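Local coordinates for protein cytochrome c, class II (Shewanella frigidimarina, PDB 4ULV) that carries a covalently bound heme c and, as a cytochrome c', probably takes part in electron transfer or the sensing of diatomic gases, at residues 21-26 / 109-114. Numbering follows the deposited sequence.
Sequences YNFGDM and QAFANT
F23 and F111 reach for each other from opposite directions and bridge helices 5-30 and 104-125, the first and last of the four-helix bundle of a cytochrome c'. The short segments run roughly antiparallel, at 143°, with their axes 11.8 Å apart, a wide gap that the two rings span together.

The aromatic part is an offset stack. The ring planes are tilted by just 11° and the centroids of F23 and F111 lie 4.2 Å apart. CE1 of F111 lies over one face of F23, and CZ of F23 over one face of F111, both displaced toward the rim. Both side chains hold CG anti to the backbone N (chi1 -168° in F23, -178° in F111), which extends each ring from its own helix into the gap.

Aliphatic groups finish the packing. T114 slides past F23 with its methyl, CG2 standing 3.6 Å from CE1 of F23, while its OG1 is hydrogen-bonded to N91. M26 adds its CB, 3.8 Å from CE1 of F111, at an oblique approach; the M26 side chain also packs on F41 and A45 of helix 38-51 and on L95 of helix 78-98.

F23 also touches the heme c and comes close to C118, one of the cysteines that anchor it, which places the F23 end of the stack beside the heme pocket. An alanine in place of F23 would probably leave one face of F111 without its stacking partner and the methyl of T114 without the ring it packs on. The closest approach is face on: CE1 of F111 lies 3.3 Å from CE1 of F23.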
ATOM      1  N   TYR A  21      -5.803   5.222   6.781  1.00  9.61           N
ATOM      2  CA  TYR A  21      -5.795   4.400   7.981  1.00 10.16           C
ATOM      3  C   TYR A  21      -4.495   4.601   8.784  1.00  9.74           C
ATOM      4  O   TYR A  21      -4.537   4.753   9.992  1.00 10.31           O
ATOM      5  CB  TYR A  21      -5.968   2.905   7.638  1.00 11.25           C
ATOM      6  CG  TYR A  21      -5.855   1.974   8.802  1.00 11.12           C
ATOM      7  CD1 TYR A  21      -6.947   1.702   9.621  1.00 15.60           C
ATOM      8  CD2 TYR A  21      -4.602   1.429   9.158  1.00 12.63           C
ATOM      9  CE1 TYR A  21      -6.842   0.857  10.714  1.00 19.30           C
ATOM     10  CE2 TYR A  21      -4.480   0.585  10.264  1.00 15.22           C
ATOM     11  CZ  TYR A  21      -5.594   0.335  11.056  1.00 15.95           C
ATOM     12  OH  TYR A  21      -5.525  -0.482  12.131  1.00 21.26           O
ATOM     13  N   ASN A  22      -3.385   4.604   8.083  1.00  8.56           N
ATOM     14  CA  ASN A  22      -2.116   4.735   8.760  1.00  7.49           C
ATOM     15  C   ASN A  22      -1.874   6.145   9.279  1.00  9.50           C
ATOM     16  O   ASN A  22      -1.482   6.300  10.431  1.00 10.74           O
ATOM     17  CB  ASN A  22      -0.988   4.254   7.804  1.00  8.89           C
ATOM     18  CG  ASN A  22      -0.881   2.743   7.750  1.00 11.21           C
ATOM     19  OD1 ASN A  22      -0.290   2.149   8.631  1.00 11.54           O
ATOM     20  ND2 ASN A  22      -1.556   2.129   6.781  1.00 12.15           N
ATOM     21  N   PHE A  23      -2.181   7.118   8.436  1.00  9.01           N
ATOM     22  CA  PHE A  23      -2.017   8.510   8.847  1.00 10.26           C
ATOM     23  C   PHE A  23      -2.954   8.849  10.004  1.00  9.79           C
ATOM     24  O   PHE A  23      -2.607   9.626  10.925  1.00 10.98           O
ATOM     25  CB  PHE A  23      -2.296   9.414   7.652  1.00 10.13           C
ATOM     26  CG  PHE A  23      -1.884  10.862   7.859  1.00  9.86           C
ATOM     27  CD1 PHE A  23      -0.562  11.194   7.905  1.00 11.97           C
ATOM     28  CD2 PHE A  23      -2.807  11.864   7.907  1.00 11.41           C
ATOM     29  CE1 PHE A  23      -0.131  12.487   8.097  1.00 13.11           C
ATOM     30  CE2 PHE A  23      -2.415  13.161   8.084  1.00 12.40           C
ATOM     31  CZ  PHE A  23      -1.055  13.482   8.157  1.00 11.81           C
ATOM     32  N   GLY A  24      -4.168   8.334   9.961  1.00  9.10           N
ATOM     33  CA  GLY A  24      -5.159   8.509  11.029  1.00  9.91           C
ATOM     34  C   GLY A  24      -4.773   7.938  12.361  1.00  9.76           C
ATOM     35  O   GLY A  24      -4.936   8.540  13.412  1.00 11.33           O
ATOM     36  N   ASP A  25      -4.139   6.756  12.305  1.00 10.42           N
ATOM     37  CA  ASP A  25      -3.594   6.172  13.532  1.00 10.27           C
ATOM     38  C   ASP A  25      -2.515   7.010  14.166  1.00  9.65           C
ATOM     39  O   ASP A  25      -2.473   7.200  15.397  1.00 11.35           O
ATOM     40  CB  ASP A  25      -3.141   4.723  13.334  1.00 11.58           C
ATOM     41  CG  ASP A  25      -2.917   4.015  14.647  1.00 13.58           C
ATOM     42  OD1 ASP A  25      -3.903   3.845  15.394  1.00 15.48           O
ATOM     43  OD2 ASP A  25      -1.744   3.617  14.918  1.00 14.30           O
ATOM     44  N   MET A  26      -1.626   7.513  13.317  1.00  9.26           N
ATOM     45  CA  MET A  26      -0.564   8.377  13.775  1.00  8.75           C
ATOM     46  C   MET A  26      -1.181   9.637  14.432  1.00 10.29           C
ATOM     47  O   MET A  26      -0.748  10.060  15.509  1.00 11.23           O
ATOM     48  CB  MET A  26       0.304   8.769  12.580  1.00 11.05           C
ATOM     49  CG  MET A  26       1.060   7.564  12.025  1.00 11.68           C
ATOM     50  SD  MET A  26       1.750   7.913  10.372  1.00 15.30           S
ATOM     51  CE  MET A  26       2.955   8.935  10.986  1.00  7.89           C
ATOM     52  N   GLN A 109       5.231  19.007  13.798  1.00 11.32           N
ATOM     53  CA  GLN A 109       5.300  19.864  12.621  1.00 10.16           C
ATOM     54  C   GLN A 109       5.379  19.060  11.290  1.00  9.74           C
ATOM     55  O   GLN A 109       4.723  19.459  10.300  1.00 10.98           O
ATOM     56  CB  GLN A 109       6.380  20.938  12.785  1.00 12.22           C
ATOM     57  CG  GLN A 109       6.419  21.838  11.580  1.00 15.46           C
ATOM     58  CD  GLN A 109       5.234  22.753  11.504  1.00 17.01           C
ATOM     59  OE1 GLN A 109       5.016  23.540  12.409  1.00 30.07           O
ATOM     60  NE2 GLN A 109       4.497  22.704  10.417  1.00 20.95           N
ATOM     61  N   ALA A 110       6.147  17.979  11.266  1.00  9.10           N
ATOM     62  CA  ALA A 110       6.204  17.123  10.092  1.00  7.35           C
ATOM     63  C   ALA A 110       4.811  16.539   9.773  1.00  9.07           C
ATOM     64  O   ALA A 110       4.426  16.422   8.598  1.00 11.66           O
ATOM     65  CB  ALA A 110       7.248  16.053  10.269  1.00  9.97           C
ATOM     66  N   PHE A 111       4.112  16.158  10.833  1.00  9.18           N
ATOM     67  CA  PHE A 111       2.772  15.553  10.656  1.00 10.68           C
ATOM     68  C   PHE A 111       1.857  16.626  10.081  1.00 10.37           C
ATOM     69  O   PHE A 111       1.109  16.360   9.131  1.00 11.65           O
ATOM     70  CB  PHE A 111       2.261  15.000  11.991  1.00 10.13           C
ATOM     71  CG  PHE A 111       0.918  14.332  11.869  1.00 10.17           C
ATOM     72  CD1 PHE A 111       0.867  12.985  11.538  1.00 12.31           C
ATOM     73  CD2 PHE A 111      -0.264  15.001  12.137  1.00 12.27           C
ATOM     74  CE1 PHE A 111      -0.358  12.353  11.366  1.00 14.28           C
ATOM     75  CE2 PHE A 111      -1.460  14.341  12.010  1.00 14.02           C
ATOM     76  CZ  PHE A 111      -1.494  13.039  11.619  1.00 16.29           C
ATOM     77  N   ALA A 112       1.889  17.854  10.621  1.00 10.35           N
ATOM     78  CA  ALA A 112       1.120  18.954  10.071  1.00 10.38           C
ATOM     79  C   ALA A 112       1.479  19.286   8.639  1.00 10.43           C
ATOM     80  O   ALA A 112       0.613  19.567   7.836  1.00 11.91           O
ATOM     81  CB  ALA A 112       1.247  20.198  10.948  1.00  9.86           C
ATOM     82  N   ASN A 113       2.754  19.209   8.292  1.00 10.19           N
ATOM     83  CA  ASN A 113       3.179  19.504   6.948  1.00  9.15           C
ATOM     84  C   ASN A 113       2.522  18.465   5.985  1.00 10.63           C
ATOM     85  O   ASN A 113       2.086  18.811   4.875  1.00 13.40           O
ATOM     86  CB  ASN A 113       4.693  19.373   6.803  1.00  9.33           C
ATOM     87  CG  ASN A 113       5.460  20.524   7.467  1.00  9.59           C
ATOM     88  OD1 ASN A 113       4.882  21.588   7.804  1.00 11.38           O
ATOM     89  ND2 ASN A 113       6.754  20.350   7.616  1.00 11.53           N
ATOM     90  N   THR A 114       2.535  17.198   6.404  1.00  9.23           N
ATOM     91  CA  THR A 114       1.943  16.151   5.552  1.00  9.63           C
ATOM     92  C   THR A 114       0.417  16.376   5.461  1.00  9.31           C
ATOM     93  O   THR A 114      -0.164  16.306   4.337  1.00 10.93           O
ATOM     94  CB  THR A 114       2.304  14.819   6.131  1.00  9.13           C
ATOM     95  OG1 THR A 114       3.752  14.665   6.134  1.00 11.09           O
ATOM     96  CG2 THR A 114       1.725  13.698   5.316  1.00 12.06           C
TER